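PDB 4OMZ: NolR from Sinorhizobium fredii, which probably binds DNA as a dimeric ArsR-type helix-turn-helix transcription regulator that controls nodulation and symbiosis genes in rhizobia. Local coordinates for residues Glu41-Val45 / Gly46-Asn50; Ser86-Ser89 / Val90-Leu94. All coordinates share one frame; numbering follows the deposited sequence.

Contact 1 of 2, residues Glu41-Val45 / Gly46-Asn50; sequences EEMAV and GALAN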
loop_
_atom_site.group_PDB
_atom_site.type_symbol
_atom_site.label_atom_id
_atom_site.label_comp_id
_atom_site.label_asym_id
_atom_site.label_seq_id
_atom_site.Cartn_x
_atom_site.Cartn_y
_atom_site.Cartn_z
ATOM N N GLU A 41 -2.757 10.503 17.842
ATOM C CA GLU A 41 -3.039 11.807 18.443
ATOM C C GLU A 41 -3.592 12.852 17.458
ATOM O O GLU A 41 -3.348 12.768 16.254
ATOM C CB GLU A 41 -1.742 12.289 19.103
ATOM C CG GLU A 41 -0.541 12.115 18.179
ATOM C CD GLU A 41 0.807 12.379 18.832
ATOM O OE1 GLU A 41 0.880 13.149 19.816
ATOM O OE2 GLU A 41 1.804 11.799 18.340
ATOM N N GLU A 42 -4.328 13.835 17.980
ATOM C CA GLU A 42 -4.697 15.040 17.227
ATOM C C GLU A 42 -3.548 16.026 17.091
ATOM O O GLU A 42 -2.799 16.247 18.042
ATOM C CB GLU A 42 -5.860 15.791 17.878
ATOM C CG GLU A 42 -7.230 15.179 17.789
ATOM C CD GLU A 42 -8.304 16.179 18.208
ATOM O OE1 GLU A 42 -8.275 16.635 19.374
ATOM O OE2 GLU A 42 -9.174 16.516 17.370
ATOM N N MET A 43 -3.417 16.634 15.918
ATOM C CA MET A 43 -2.384 17.640 15.702
ATOM C C MET A 43 -2.812 18.782 14.799
ATOM O O MET A 43 -3.489 18.578 13.786
ATOM C CB MET A 43 -1.118 17.014 15.120
ATOM C CG MET A 43 -0.390 16.101 16.068
ATOM S SD MET A 43 1.234 15.665 15.453
ATOM C CE MET A 43 1.179 13.914 15.746
ATOM N N ALA A 44 -2.406 19.991 15.177
ATOM C CA ALA A 44 -2.539 21.124 14.289
ATOM C C ALA A 44 -1.471 20.922 13.231
ATOM O O ALA A 44 -0.468 20.257 13.479
ATOM C CB ALA A 44 -2.360 22.431 15.024
ATOM N N VAL A 45 -1.680 21.506 12.059
ATOM C CA VAL A 45 -0.831 21.239 10.907
ATOM C C VAL A 45 0.661 21.493 11.182
ATOM O O VAL A 45 1.515 20.766 10.678
ATOM C CB VAL A 45 -1.297 22.077 9.703
ATOM C CG1 VAL A 45 -0.430 21.813 8.489
ATOM C CG2 VAL A 45 -2.744 21.737 9.373
ATOM N N GLY A 46 0.977 22.502 11.990
ATOM C CA GLY A 46 2.367 22.803 12.305
ATOM C C GLY A 46 3.100 21.703 13.052
ATOM O O GLY A 46 4.157 21.215 12.611
ATOM N N ALA A 47 2.517 21.300 14.177
ATOM C CA ALA A 47 3.061 20.237 15.013
ATOM C C ALA A 47 3.202 18.949 14.204
ATOM O O ALA A 47 4.139 18.168 14.395
ATOM C CB ALA A 47 2.170 20.011 16.226
ATOM N N LEU A 48 2.248 18.715 13.309
ATOM C CA LEU A 48 2.288 17.523 12.474
ATOM C C LEU A 48 3.450 17.582 11.492
ATOM O O LEU A 48 4.208 16.621 11.375
ATOM C CB LEU A 48 0.976 17.334 11.724
ATOM C CG LEU A 48 0.989 16.057 10.891
ATOM C CD1 LEU A 48 1.192 14.863 11.804
ATOM C CD2 LEU A 48 -0.299 15.916 10.100
ATOM N N ALA A 49 3.610 18.725 10.825
ATOM C CA ALA A 49 4.699 18.937 9.866
ATOM C C ALA A 49 6.025 18.689 10.564
ATOM O O ALA A 49 7.007 18.245 9.958
ATOM C CB ALA A 49 4.653 20.344 9.293
ATOM N N ASN A 50 6.006 18.991 11.855
ATOM C CA ASN A 50 7.115 18.843 12.774
ATOM C C ASN A 50 7.529 17.442 13.174
ATOM O O ASN A 50 8.704 17.071 13.096
ATOM C CB ASN A 50 6.686 19.518 14.046
ATOM C CG ASN A 50 6.970 20.923 14.036
ATOM O OD1 ASN A 50 7.537 21.436 13.064
ATOM N ND2 ASN A 50 6.482 21.627 15.056
#
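Where edge strand 43-44 of NolR's winged helix-turn-helix, the fold of the ArsR family, runs into helix 45-51, the first helix of the motif, M43 reaches forward from the strand to pack on L48, one turn into the helix. The thioether does the touching. SD of M43 lies 3.7 Å from CD1 of L48 and equally near CA of L48, so the sulfur rests where the leucine leaves the backbone as well as on one of its methyls. The two side chains cross at about a right angle, and the methionine chain bends at chi3, which brings its terminal CE to 4.1 Å from the same CD1. In L48, CG stands anti to the backbone N (chi1 -178°), and this torsion together with chi2 (60°) turns CD1 to the sulfur. Between these two residues the helix starts. A44 occupies the N-cap position, and its carbonyl O accepts from L48 N at 3.1 Å. The next bond in the series is A49 N to V45 O, 2.9 Å, already within the helix. The strand end is thus tied to the first turn by the A44-L48 main-chain bond and the M43-L48 side-chain pair. Around them, M43 is backbone-bonded to Y83 of strand 80-84 and packs on S37 of helix 29-40, L48 fills in against I34 and L38 of that same helix, and V45, L48 and A49 all meet L59 of helix 56-68.

Contact 2 of 2, residues Ser86-Ser89 / Val90-Leu94; sequences SSDS and VMKIL
S87 and V90 meet at the N-terminus of helix 88-101, the serine hydroxyl reaching forward into the first turn. OG of S87 lies anti to its own backbone N (chi1 170°), a torsion that brings the oxygen to the amide of V90. There it accepts from V90 N at 3.1 Å along an almost straight N-H...O line (175°), while CG2 of V90 packs beside the same oxygen at 3.4 Å. This is a classic serine N-cap: the side chain takes up an amide near the start of the helix, and the S87 carbonyl O, facing another way, receives M91 N at 3.0 Å. Replacing S87 with an alanine would probably leave the V90 amide without its capping acceptor and CG2 of V90 without the oxygen it packs against. From the next residue, D88 and K92, one turn apart, cross at an oblique angle. The lysine passes the carboxylate with its aliphatic part, CE of K92 standing 3.1 Å from OD2 of D88, and then bends at chi4; NZ of K92 remains 4.4 Å from that oxygen, opposite charges near but beyond a salt bridge. That ammonium instead pairs with E99 of the second subunit. M91 folds back toward the chain entering the helix, its CE 3.5 Å from CA of S86. I93 packs on F22 and M26 of helix 10-26 and on A96 of the second subunit.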
loop_
_atom_site.group_PDB
_atom_site.type_symbol
_atom_site.label_atom_id
_atom_site.label_comp_id
_atom_site.label_asym_id
_atom_site.label_seq_id
_atom_site.Cartn_x
_atom_site.Cartn_y
_atom_site.Cartn_z
ATOM N N SER A 86 -9.397 8.229 12.217
ATOM C CA SER A 86 -10.118 7.147 12.859
ATOM C C SER A 86 -10.518 6.109 11.810
ATOM O O SER A 86 -11.476 5.359 11.990
ATOM C CB SER A 86 -11.331 7.691 13.604
ATOM O OG SER A 86 -10.920 8.320 14.807
ATOM N N SER A 87 -9.764 6.085 10.713
ATOM C CA SER A 87 -10.028 5.203 9.580
ATOM C C SER A 87 -9.807 3.722 9.890
ATOM O O SER A 87 -8.696 3.302 10.221
ATOM C CB SER A 87 -9.144 5.607 8.397
ATOM O OG SER A 87 -9.195 4.636 7.365
ATOM N N ASP A 88 -10.863 2.928 9.768
ATOM C CA ASP A 88 -10.745 1.493 9.992
ATOM C C ASP A 88 -9.779 0.851 8.987
ATOM O O ASP A 88 -9.013 -0.050 9.336
ATOM C CB ASP A 88 -12.118 0.828 9.920
ATOM C CG ASP A 88 -12.034 -0.679 10.010
ATOM O OD1 ASP A 88 -11.889 -1.197 11.136
ATOM O OD2 ASP A 88 -12.122 -1.344 8.956
ATOM N N SER A 89 -9.827 1.317 7.741
ATOM C CA SER A 89 -8.924 0.846 6.691
ATOM C C SER A 89 -7.453 1.073 7.047
ATOM O O SER A 89 -6.633 0.139 7.012
ATOM C CB SER A 89 -9.235 1.554 5.375
ATOM O OG SER A 89 -10.532 1.237 4.917
ATOM N N VAL A 90 -7.130 2.320 7.383
ATOM C CA VAL A 90 -5.770 2.686 7.752
ATOM C C VAL A 90 -5.318 1.840 8.930
ATOM O O VAL A 90 -4.205 1.325 8.941
ATOM C CB VAL A 90 -5.645 4.191 8.111
ATOM C CG1 VAL A 90 -4.291 4.479 8.743
ATOM C CG2 VAL A 90 -5.834 5.045 6.870
ATOM N N MET A 91 -6.196 1.663 9.908
ATOM C CA MET A 91 -5.831 0.881 11.076
ATOM C C MET A 91 -5.575 -0.582 10.734
ATOM O O MET A 91 -4.672 -1.200 11.298
ATOM C CB MET A 91 -6.908 1.001 12.156
ATOM C CG MET A 91 -6.700 2.215 13.043
ATOM S SD MET A 91 -8.160 2.711 13.964
ATOM C CE MET A 91 -8.022 4.487 13.799
ATOM N N LYS A 92 -6.344 -1.136 9.804
ATOM C CA LYS A 92 -6.119 -2.520 9.405
ATOM C C LYS A 92 -4.788 -2.672 8.676
ATOM O O LYS A 92 -4.048 -3.634 8.913
ATOM C CB LYS A 92 -7.267 -3.031 8.536
ATOM C CG LYS A 92 -8.477 -3.460 9.352
ATOM C CD LYS A 92 -9.730 -3.586 8.505
ATOM C CE LYS A 92 -10.857 -4.187 9.313
ATOM N NZ LYS A 92 -10.986 -5.644 9.063
ATOM N N ILE A 93 -4.467 -1.722 7.801
ATOM C CA ILE A 93 -3.195 -1.806 7.087
ATOM C C ILE A 93 -2.022 -1.616 8.051
ATOM O O ILE A 93 -1.039 -2.349 7.977
ATOM C CB ILE A 93 -3.107 -0.785 5.943
ATOM C CG1 ILE A 93 -4.163 -1.107 4.882
ATOM C CG2 ILE A 93 -1.724 -0.808 5.311
ATOM C CD1 ILE A 93 -4.056 -2.505 4.324
ATOM N N LEU A 94 -2.139 -0.656 8.966
ATOM C CA LEU A 94 -1.101 -0.442 9.974
ATOM C C LEU A 94 -0.948 -1.687 10.835
ATOM O O LEU A 94 0.146 -1.992 11.284
ATOM C CB LEU A 94 -1.406 0.771 10.863
ATOM C CG LEU A 94 -1.275 2.201 10.323
ATOM C CD1 LEU A 94 -1.483 3.199 11.453
ATOM C CD2 LEU A 94 0.074 2.427 9.683
#

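How the contacts relate
Both contacts are helix starts, and they illustrate two ways of opening a helix. In contact 1 an alanine at the N-cap offers no side-chain acceptor, so the bonds are main-chain ones, joined by apolar packing; in contact 2 a serine hydroxyl is added to similar main-chain bonds, and D88 and K92 lie near each other without a salt bridge, the lysine reaching the second subunit. M43, L48 and A49 are buried in contact 1, against helices 29-40 and 56-68; in contact 2 V90 and I93 are buried, while S86, D88 and M91 are exposed. Their centres are 19 Å apart and they do not touch, though helix 29-40 receives side chains from both.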